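Local structure of N6 adenine specific DNA methylase (3Q87) at residues 68-73 and 104-109; 88-93 and 124-129. The protein is the catalytic subunit of the Mtq2-Trm112 complex, which methylates the translation termination factor eRF1 using S-adenosylmethionine. All coordinates share one frame; numbering follows the deposited sequence.

Contact 1 (68-73 and 104-109); sequences ADLLCS and REVIDR. With SAM (S-adenosylmethionine), chain D.
Asp-69 and Arg-109 meet at about a right angle beside the adenine of S-adenosylmethionine, their carboxylate and guanidinium planes turned 85° apart. NH2 of Arg-109 reaches OD1 of Asp-69 at 2.8 Å in a salt bridge whose N-H...O angle is 144°. The oxygen lies close to the guanidinium plane, whereas the nitrogen approaches from above the carboxylate plane. The same OD1 accepts a second bond, from N6 of the cofactor at 2.9 Å. With chi1 at -169° the carboxylate extends away from the backbone N, and OD1 comes within bonding distance of both donors. The neighbouring backbone completes the adenine recognition: N of Leu-70 gives a nearly straight bond of 2.9 Å to N1 of the cofactor. Asp-69 also opens a type II' turn ending at Cys-72.

CB of Leu-70 points toward helix 105-113, and the two methyls are split between Arg-109 and Val-106. CD1 packs 3.7 Å from CB of Arg-109 and also lies over one guanidinium face, off toward its rim; the arginine chain, bent at chi3, thus folds round this methyl. CD2 turns to CG1 of Val-106 at 3.8 Å and also lies beside the adenine, 3.9 Å from its N1.

Val-106 also touches Pro-87, while Leu-71, in the turn, packs on Leu-28 and Leu-30 of strand 26-30. Beyond it, Cys-72 and Ser-73 bond to the partner protein ECU08_1170. The contact therefore joins the loop after strand 65-67, the outermost strand on that side within this chain, to the first turn of helix 105-113, beside the adenine.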
ATOM      1  N   ALA B  68       2.715  -8.318  -0.809  1.00 14.25           N
ATOM      2  CA  ALA B  68       3.849  -7.936   0.028  1.00 14.39           C
ATOM      3  C   ALA B  68       3.689  -8.447   1.444  1.00 18.27           C
ATOM      4  O   ALA B  68       2.573  -8.694   1.899  1.00 15.62           O
ATOM      5  CB  ALA B  68       4.005  -6.425   0.045  1.00 17.64           C
ATOM      6  N   ASP B  69       4.817  -8.575   2.140  1.00 16.00           N
ATOM      7  CA  ASP B  69       4.841  -8.982   3.542  1.00 18.00           C
ATOM      8  C   ASP B  69       4.922  -7.705   4.379  1.00 18.84           C
ATOM      9  O   ASP B  69       5.957  -7.040   4.411  1.00 22.26           O
ATOM     10  CB  ASP B  69       6.049  -9.907   3.785  1.00 19.88           C
ATOM     11  CG  ASP B  69       6.012 -10.603   5.146  1.00 22.42           C
ATOM     12  OD1 ASP B  69       5.291 -10.145   6.058  1.00 20.47           O
ATOM     13  OD2 ASP B  69       6.717 -11.615   5.293  1.00 26.30           O
ATOM     14  N   LEU B  70       3.813  -7.339   5.016  1.00 15.86           N
ATOM     15  CA  LEU B  70       3.736  -6.080   5.744  1.00 16.22           C
ATOM     16  C   LEU B  70       4.269  -4.923   4.883  1.00 19.28           C
ATOM     17  O   LEU B  70       3.784  -4.731   3.775  1.00 15.61           O
ATOM     18  CB  LEU B  70       4.468  -6.169   7.082  1.00 12.29           C
ATOM     19  CG  LEU B  70       3.926  -7.171   8.110  1.00 20.81           C
ATOM     20  CD1 LEU B  70       4.706  -7.045   9.419  1.00 16.85           C
ATOM     21  CD2 LEU B  70       2.442  -6.981   8.371  1.00 17.44           C
ATOM     22  N   LEU B  71       5.292  -4.208   5.365  1.00 13.86           N
ATOM     23  CA  LEU B  71       5.685  -2.928   4.774  1.00 18.58           C
ATOM     24  C   LEU B  71       7.073  -2.891   4.125  1.00 17.18           C
ATOM     25  O   LEU B  71       7.479  -1.848   3.618  1.00 18.85           O
ATOM     26  CB  LEU B  71       5.600  -1.824   5.838  1.00 23.36           C
ATOM     27  CG  LEU B  71       4.297  -1.731   6.650  1.00 21.43           C
ATOM     28  CD1 LEU B  71       4.491  -0.892   7.912  1.00 28.71           C
ATOM     29  CD2 LEU B  71       3.189  -1.169   5.813  1.00 25.59           C
ATOM     30  N   CYS B  72       7.781  -4.020   4.129  1.00 15.76           N
ATOM     31  CA  CYS B  72       9.174  -4.082   3.674  1.00 24.10           C
ATOM     32  C   CYS B  72       9.399  -3.501   2.288  1.00 20.90           C
ATOM     33  O   CYS B  72      10.445  -2.901   2.019  1.00 22.75           O
ATOM     34  CB  CYS B  72       9.686  -5.533   3.684  1.00 35.78           C
ATOM     35  SG  CYS B  72       9.253  -6.498   5.155  1.00 50.64           S
ATOM     36  N   SER B  73       8.426  -3.690   1.402  1.00 14.76           N
ATOM     37  CA  SER B  73       8.555  -3.221   0.029  1.00 15.67           C
ATOM     38  C   SER B  73       7.820  -1.896  -0.192  1.00 15.60           C
ATOM     39  O   SER B  73       7.658  -1.436  -1.328  1.00 16.53           O
ATOM     40  CB  SER B  73       8.007  -4.279  -0.925  1.00 18.46           C
ATOM     41  OG  SER B  73       6.638  -4.526  -0.644  1.00 22.49           O
ATOM     42  N   ARG B 104      -0.600 -12.225  18.475  1.00 17.89           N
ATOM     43  CA  ARG B 104       0.090 -10.931  18.434  1.00 19.66           C
ATOM     44  C   ARG B 104       1.342 -10.866  17.561  1.00 20.44           C
ATOM     45  O   ARG B 104       1.935  -9.796  17.384  1.00 22.08           O
ATOM     46  CB  ARG B 104       0.474 -10.511  19.852  1.00 24.62           C
ATOM     47  CG  ARG B 104      -0.648  -9.856  20.617  1.00 23.29           C
ATOM     48  CD  ARG B 104      -0.543  -8.360  20.496  1.00 23.29           C
ATOM     49  NE  ARG B 104       0.779  -7.932  20.941  1.00 30.30           N
ATOM     50  CZ  ARG B 104       1.121  -7.768  22.216  1.00 36.49           C
ATOM     51  NH1 ARG B 104       0.234  -7.982  23.181  1.00 34.32           N
ATOM     52  NH2 ARG B 104       2.348  -7.385  22.527  1.00 37.72           N
ATOM     53  N   GLU B 105       1.750 -11.994  17.007  1.00 18.60           N
ATOM     54  CA  GLU B 105       3.011 -12.035  16.279  1.00 22.29           C
ATOM     55  C   GLU B 105       3.076 -11.109  15.059  1.00 21.91           C
ATOM     56  O   GLU B 105       4.105 -10.475  14.824  1.00 19.88           O
ATOM     57  CB  GLU B 105       3.388 -13.477  15.925  1.00 23.99           C
ATOM     58  CG  GLU B 105       3.619 -14.327  17.184  1.00 29.75           C
ATOM     59  CD  GLU B 105       4.266 -15.675  16.905  1.00 41.80           C
ATOM     60  OE1 GLU B 105       4.987 -15.800  15.892  1.00 51.15           O
ATOM     61  OE2 GLU B 105       4.062 -16.613  17.710  1.00 38.13           O
ATOM     62  N   VAL B 106       1.998 -11.028  14.281  1.00 22.23           N
ATOM     63  CA  VAL B 106       2.017 -10.143  13.115  1.00 18.79           C
ATOM     64  C   VAL B 106       1.808  -8.702  13.566  1.00 20.23           C
ATOM     65  O   VAL B 106       2.483  -7.784  13.096  1.00 19.35           O
ATOM     66  CB  VAL B 106       0.979 -10.549  12.032  1.00 20.05           C
ATOM     67  CG1 VAL B 106       1.136  -9.667  10.783  1.00 20.25           C
ATOM     68  CG2 VAL B 106       1.158 -12.000  11.645  1.00 16.04           C
ATOM     69  N   ILE B 107       0.877  -8.508  14.495  1.00 15.23           N
ATOM     70  CA  ILE B 107       0.636  -7.190  15.058  1.00 18.46           C
ATOM     71  C   ILE B 107       1.937  -6.566  15.565  1.00 20.97           C
ATOM     72  O   ILE B 107       2.239  -5.406  15.272  1.00 19.97           O
ATOM     73  CB  ILE B 107      -0.376  -7.263  16.221  1.00 22.51           C
ATOM     74  CG1 ILE B 107      -1.776  -7.529  15.678  1.00 19.00           C
ATOM     75  CG2 ILE B 107      -0.337  -5.971  17.068  1.00 19.04           C
ATOM     76  CD1 ILE B 107      -2.723  -8.165  16.698  1.00 21.30           C
ATOM     77  N   ASP B 108       2.698  -7.352  16.320  1.00 19.99           N
ATOM     78  CA  ASP B 108       3.938  -6.892  16.934  1.00 24.26           C
ATOM     79  C   ASP B 108       4.979  -6.581  15.869  1.00 21.58           C
ATOM     80  O   ASP B 108       5.725  -5.612  15.989  1.00 19.54           O
ATOM     81  CB  ASP B 108       4.486  -7.945  17.912  1.00 20.97           C
ATOM     82  CG  ASP B 108       3.706  -7.995  19.218  1.00 40.24           C
ATOM     83  OD1 ASP B 108       2.847  -7.111  19.431  1.00 31.17           O
ATOM     84  OD2 ASP B 108       3.963  -8.912  20.041  1.00 40.85           O
ATOM     85  N   ARG B 109       5.032  -7.404  14.824  1.00 19.40           N
ATOM     86  CA  ARG B 109       5.928  -7.122  13.709  1.00 19.31           C
ATOM     87  C   ARG B 109       5.551  -5.819  13.016  1.00 20.23           C
ATOM     88  O   ARG B 109       6.420  -5.024  12.635  1.00 19.18           O
ATOM     89  CB  ARG B 109       5.941  -8.279  12.706  1.00 25.56           C
ATOM     90  CG  ARG B 109       6.843  -9.414  13.133  1.00 24.25           C
ATOM     91  CD  ARG B 109       6.809 -10.603  12.185  1.00 30.37           C
ATOM     92  NE  ARG B 109       7.034 -10.242  10.786  1.00 32.49           N
ATOM     93  CZ  ARG B 109       6.239 -10.626   9.789  1.00 36.94           C
ATOM     94  NH1 ARG B 109       5.186 -11.396  10.047  1.00 40.42           N
ATOM     95  NH2 ARG B 109       6.502 -10.271   8.537  1.00 20.07           N
TER
HETATM   96  N   SAM D 300      -8.971  -6.230   5.203  1.00 24.16           N
HETATM   97  CA  SAM D 300      -9.758  -7.471   5.242  1.00 24.35           C
HETATM   98  C   SAM D 300     -11.009  -7.244   6.103  1.00 31.30           C
HETATM   99  O   SAM D 300     -12.018  -7.940   5.980  1.00 28.36           O
HETATM  100  OXT SAM D 300     -11.043  -6.353   6.948  1.00 27.94           O
HETATM  101  CB  SAM D 300      -8.957  -8.733   5.664  1.00 18.18           C
HETATM  102  CG  SAM D 300      -8.440  -8.922   7.113  1.00 28.11           C
HETATM  103  SD  SAM D 300      -7.721 -10.561   7.569  1.00 40.34           S
HETATM  104  CE  SAM D 300      -8.137 -10.705   9.319  1.00 25.44           C
HETATM  105  C5' SAM D 300      -5.944 -10.230   7.677  1.00 23.67           C
HETATM  106  C4' SAM D 300      -5.377 -10.102   6.272  1.00 20.12           C
HETATM  107  O4' SAM D 300      -3.976  -9.893   6.343  1.00 19.48           O
HETATM  108  C3' SAM D 300      -5.604 -11.346   5.426  1.00 19.64           C
HETATM  109  O3' SAM D 300      -6.109 -10.942   4.172  1.00 19.58           O
HETATM  110  C2' SAM D 300      -4.224 -11.949   5.255  1.00 19.77           C
HETATM  111  O2' SAM D 300      -4.024 -12.583   4.013  1.00 18.97           O
HETATM  112  C1' SAM D 300      -3.352 -10.721   5.381  1.00 15.29           C
HETATM  113  N9  SAM D 300      -2.016 -11.002   5.884  1.00 16.38           N
HETATM  114  C8  SAM D 300      -1.597 -11.993   6.742  1.00 17.50           C
HETATM  115  N7  SAM D 300      -0.267 -11.838   6.927  1.00 16.50           N
HETATM  116  C5  SAM D 300       0.145 -10.754   6.202  1.00 22.65           C
HETATM  117  C6  SAM D 300       1.369 -10.134   6.026  1.00 14.73           C
HETATM  118  N6  SAM D 300       2.444 -10.609   6.647  1.00 17.87           N
HETATM  119  N1  SAM D 300       1.470  -9.021   5.208  1.00 17.06           N
HETATM  120  C2  SAM D 300       0.360  -8.507   4.559  1.00 16.13           C
HETATM  121  N3  SAM D 300      -0.860  -9.129   4.742  1.00 16.97           N
HETATM  122  C4  SAM D 300      -0.953 -10.224   5.541  1.00 16.45           C

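Contact 2 (88-93 and 124-129); sequences YVPDTD and IEANRP
The loop that follows strand 81-84 carries the Asn-Pro-Pro-Tyr motif of the PrmC-related methyltransferases, and its last residue, Tyr-88, here meets the end of strand 118-124. Ile-124 stands across the tyrosine ring at about a right angle. Its CG2 sits over one face, 3.9 Å from the ring centroid and 15° off the normal, a CH-pi contact displaced toward the rim. CD1 of Ile-124 overhangs the ring's side from the same face, 3.5 Å from CD1 of Tyr-88. A chi1 of 62° sets the isoleucine CG1 between backbone N and carbonyl carbon, with both branches on the same side of the ring. The phenol OH is hydrogen-bonded to Asp-9.

Asn-127 brings its side-chain amide in beside CB and the carbonyl of Tyr-88. One turn of 3-10 helix places it there: N of Asn-127 bonds back to O of Ile-124 at 2.9 Å. Farther along, CG of Pro-90, within the type II turn from Val-89 to Thr-92, rests on CB of Ala-126 at 4.0 Å, a lighter apolar touch.

Tyr-88 lies close to Asn-85, which binds S-adenosylmethionine. The contact thus packs the end of the NPPY loop against the C-terminal end of the next parallel strand of a Rossmann-like methyltransferase fold; in PrmC-type enzymes this motif lies at the active site and grips the substrate glutamine, a role probably shared here.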
ATOM      1  N   TYR B  88      -5.179 -11.957  13.632  1.00 23.47           N
ATOM      2  CA  TYR B  88      -5.148 -11.707  15.055  1.00 20.71           C
ATOM      3  C   TYR B  88      -5.518 -12.939  15.898  1.00 22.85           C
ATOM      4  O   TYR B  88      -5.637 -12.844  17.116  1.00 20.79           O
ATOM      5  CB  TYR B  88      -6.068 -10.524  15.387  1.00 17.97           C
ATOM      6  CG  TYR B  88      -7.525 -10.711  14.986  1.00 21.72           C
ATOM      7  CD1 TYR B  88      -8.294 -11.724  15.548  1.00 21.71           C
ATOM      8  CD2 TYR B  88      -8.139  -9.847  14.075  1.00 19.49           C
ATOM      9  CE1 TYR B  88      -9.625 -11.895  15.200  1.00 20.98           C
ATOM     10  CE2 TYR B  88      -9.474 -10.005  13.715  1.00 18.16           C
ATOM     11  CZ  TYR B  88     -10.209 -11.035  14.281  1.00 30.17           C
ATOM     12  OH  TYR B  88     -11.527 -11.208  13.940  1.00 31.97           O
ATOM     13  N   VAL B  89      -5.687 -14.088  15.256  1.00 18.27           N
ATOM     14  CA  VAL B  89      -6.197 -15.273  15.945  1.00 25.28           C
ATOM     15  C   VAL B  89      -5.090 -16.013  16.693  1.00 22.01           C
ATOM     16  O   VAL B  89      -4.119 -16.463  16.084  1.00 22.92           O
ATOM     17  CB  VAL B  89      -6.890 -16.247  14.977  1.00 24.75           C
ATOM     18  CG1 VAL B  89      -7.363 -17.503  15.737  1.00 19.09           C
ATOM     19  CG2 VAL B  89      -8.055 -15.561  14.265  1.00 17.69           C
ATOM     20  N   PRO B  90      -5.240 -16.139  18.023  1.00 24.94           N
ATOM     21  CA  PRO B  90      -4.204 -16.711  18.889  1.00 25.41           C
ATOM     22  C   PRO B  90      -3.963 -18.183  18.625  1.00 26.57           C
ATOM     23  O   PRO B  90      -4.893 -18.893  18.258  1.00 29.53           O
ATOM     24  CB  PRO B  90      -4.788 -16.540  20.303  1.00 25.01           C
ATOM     25  CG  PRO B  90      -5.885 -15.537  20.164  1.00 29.85           C
ATOM     26  CD  PRO B  90      -6.430 -15.729  18.789  1.00 23.67           C
ATOM     27  N   ASP B  91      -2.715 -18.617  18.792  1.00 30.70           N
ATOM     28  CA  ASP B  91      -2.359 -20.037  18.820  1.00 38.07           C
ATOM     29  C   ASP B  91      -2.485 -20.777  17.495  1.00 43.02           C
ATOM     30  O   ASP B  91      -2.518 -22.008  17.457  1.00 39.75           O
ATOM     31  CB  ASP B  91      -3.135 -20.761  19.923  1.00 36.82           C
ATOM     32  CG  ASP B  91      -2.763 -20.260  21.294  1.00 37.84           C
ATOM     33  OD1 ASP B  91      -1.586 -19.874  21.471  1.00 44.66           O
ATOM     34  OD2 ASP B  91      -3.639 -20.230  22.184  1.00 50.77           O
ATOM     35  N   THR B  92      -2.553 -20.028  16.406  1.00 31.42           N
ATOM     36  CA  THR B  92      -2.374 -20.636  15.102  1.00 22.74           C
ATOM     37  C   THR B  92      -1.479 -19.742  14.261  1.00 30.45           C
ATOM     38  O   THR B  92      -1.447 -18.523  14.453  1.00 21.98           O
ATOM     39  CB  THR B  92      -3.709 -20.911  14.381  1.00 30.64           C
ATOM     40  OG1 THR B  92      -3.447 -21.328  13.036  1.00 33.54           O
ATOM     41  CG2 THR B  92      -4.590 -19.678  14.366  1.00 30.22           C
ATOM     42  N   ASP B  93      -0.737 -20.375  13.361  1.00 23.37           N
ATOM     43  CA  ASP B  93       0.122 -19.689  12.411  1.00 34.72           C
ATOM     44  C   ASP B  93      -0.424 -19.871  11.004  1.00 25.60           C
ATOM     45  O   ASP B  93       0.325 -19.860  10.027  1.00 30.10           O
ATOM     46  CB  ASP B  93       1.552 -20.234  12.503  1.00 34.10           C
ATOM     47  CG  ASP B  93       2.249 -19.822  13.792  1.00 51.28           C
ATOM     48  OD1 ASP B  93       2.527 -18.610  13.962  1.00 60.26           O
ATOM     49  OD2 ASP B  93       2.517 -20.706  14.635  1.00 63.81           O
ATOM     50  N   ILE B 124      -8.247  -7.573  18.935  1.00 20.38           N
ATOM     51  CA  ILE B 124      -9.288  -8.140  19.786  1.00 25.90           C
ATOM     52  C   ILE B 124      -8.802  -8.257  21.233  1.00 26.95           C
ATOM     53  O   ILE B 124      -7.618  -8.135  21.504  1.00 18.81           O
ATOM     54  CB  ILE B 124      -9.781  -9.507  19.269  1.00 27.86           C
ATOM     55  CG1 ILE B 124      -8.640 -10.521  19.258  1.00 25.07           C
ATOM     56  CG2 ILE B 124     -10.408  -9.357  17.881  1.00 26.14           C
ATOM     57  CD1 ILE B 124      -9.104 -11.945  18.991  1.00 31.66           C
ATOM     58  N   GLU B 125      -9.728  -8.486  22.159  1.00 34.33           N
ATOM     59  CA  GLU B 125      -9.396  -8.507  23.579  1.00 29.59           C
ATOM     60  C   GLU B 125      -8.254  -9.477  23.876  1.00 39.09           C
ATOM     61  O   GLU B 125      -7.375  -9.192  24.696  1.00 32.43           O
ATOM     62  CB  GLU B 125     -10.632  -8.867  24.404  1.00 37.53           C
ATOM     63  CG  GLU B 125     -10.533  -8.525  25.879  1.00 38.47           C
ATOM     64  CD  GLU B 125     -11.892  -8.577  26.562  1.00 49.88           C
ATOM     65  OE1 GLU B 125     -12.651  -7.584  26.471  1.00 53.60           O
ATOM     66  OE2 GLU B 125     -12.206  -9.614  27.182  1.00 40.68           O
ATOM     67  N   ALA B 126      -8.255 -10.616  23.194  1.00 29.87           N
ATOM     68  CA  ALA B 126      -7.238 -11.632  23.445  1.00 28.87           C
ATOM     69  C   ALA B 126      -5.812 -11.177  23.100  1.00 32.70           C
ATOM     70  O   ALA B 126      -4.836 -11.718  23.630  1.00 24.21           O
ATOM     71  CB  ALA B 126      -7.585 -12.921  22.729  1.00 28.73           C
ATOM     72  N   ASN B 127      -5.687 -10.182  22.227  1.00 22.75           N
ATOM     73  CA  ASN B 127      -4.368  -9.678  21.854  1.00 28.57           C
ATOM     74  C   ASN B 127      -3.716  -8.833  22.944  1.00 24.62           C
ATOM     75  O   ASN B 127      -2.537  -8.494  22.846  1.00 30.06           O
ATOM     76  CB  ASN B 127      -4.442  -8.864  20.559  1.00 25.92           C
ATOM     77  CG  ASN B 127      -5.003  -9.663  19.405  1.00 19.61           C
ATOM     78  OD1 ASN B 127      -4.783 -10.865  19.310  1.00 24.86           O
ATOM     79  ND2 ASN B 127      -5.724  -9.000  18.520  1.00 16.45           N
ATOM     80  N   ARG B 128      -4.493  -8.493  23.970  1.00 36.21           N
ATOM     81  CA  ARG B 128      -4.065  -7.601  25.049  1.00 28.99           C
ATOM     82  C   ARG B 128      -3.847  -6.194  24.524  1.00 28.38           C
ATOM     83  O   ARG B 128      -2.713  -5.751  24.375  1.00 33.29           O
ATOM     84  CB  ARG B 128      -2.821  -8.139  25.754  1.00 29.20           C
ATOM     85  CG  ARG B 128      -3.106  -9.373  26.605  1.00 45.31           C
ATOM     86  CD  ARG B 128      -1.823  -9.990  27.174  1.00 56.14           C
ATOM     87  NE  ARG B 128      -2.090 -11.093  28.098  1.00 56.78           N
ATOM     88  CZ  ARG B 128      -1.156 -11.912  28.579  1.00 70.57           C
ATOM     89  NH1 ARG B 128       0.118 -11.759  28.221  1.00 60.33           N
ATOM     90  NH2 ARG B 128      -1.492 -12.888  29.418  1.00 58.84           N
ATOM     91  N   PRO B 129      -4.953  -5.485  24.242  1.00 24.55           N
ATOM     92  CA  PRO B 129      -4.971  -4.192  23.556  1.00 27.52           C
ATOM     93  C   PRO B 129      -4.066  -3.180  24.230  1.00 31.46           C
ATOM     94  O   PRO B 129      -3.473  -2.327  23.559  1.00 29.16           O
ATOM     95  CB  PRO B 129      -6.433  -3.749  23.679  1.00 26.06           C
ATOM     96  CG  PRO B 129      -7.193  -4.997  23.859  1.00 34.02           C
ATOM     97  CD  PRO B 129      -6.302  -5.923  24.627  1.00 34.70           C
TER

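Both contacts are partly buried and flank the same cofactor, but at different ends: contact 1 holds the adenine, whereas contact 2 packs the NPPY loop near the methyl-sulfonium end. Contact 1 relies on a shared carboxylate, a salt bridge and methyl packing, and its arginine is exposed, whereas Ile-124 and Asn-127 of contact 2 are buried. Contact 2 is mainly apolar, an aliphatic branch on an aromatic face, with an amide beside a carbonyl. Their segments alternate along the chain and touch: Arg-104, just before helix 105-113, bonds through NH1 to O of Asn-127 at 2.8 Å, and Ile-107 packs on the same asparagine. The helix start therefore connects the two sites.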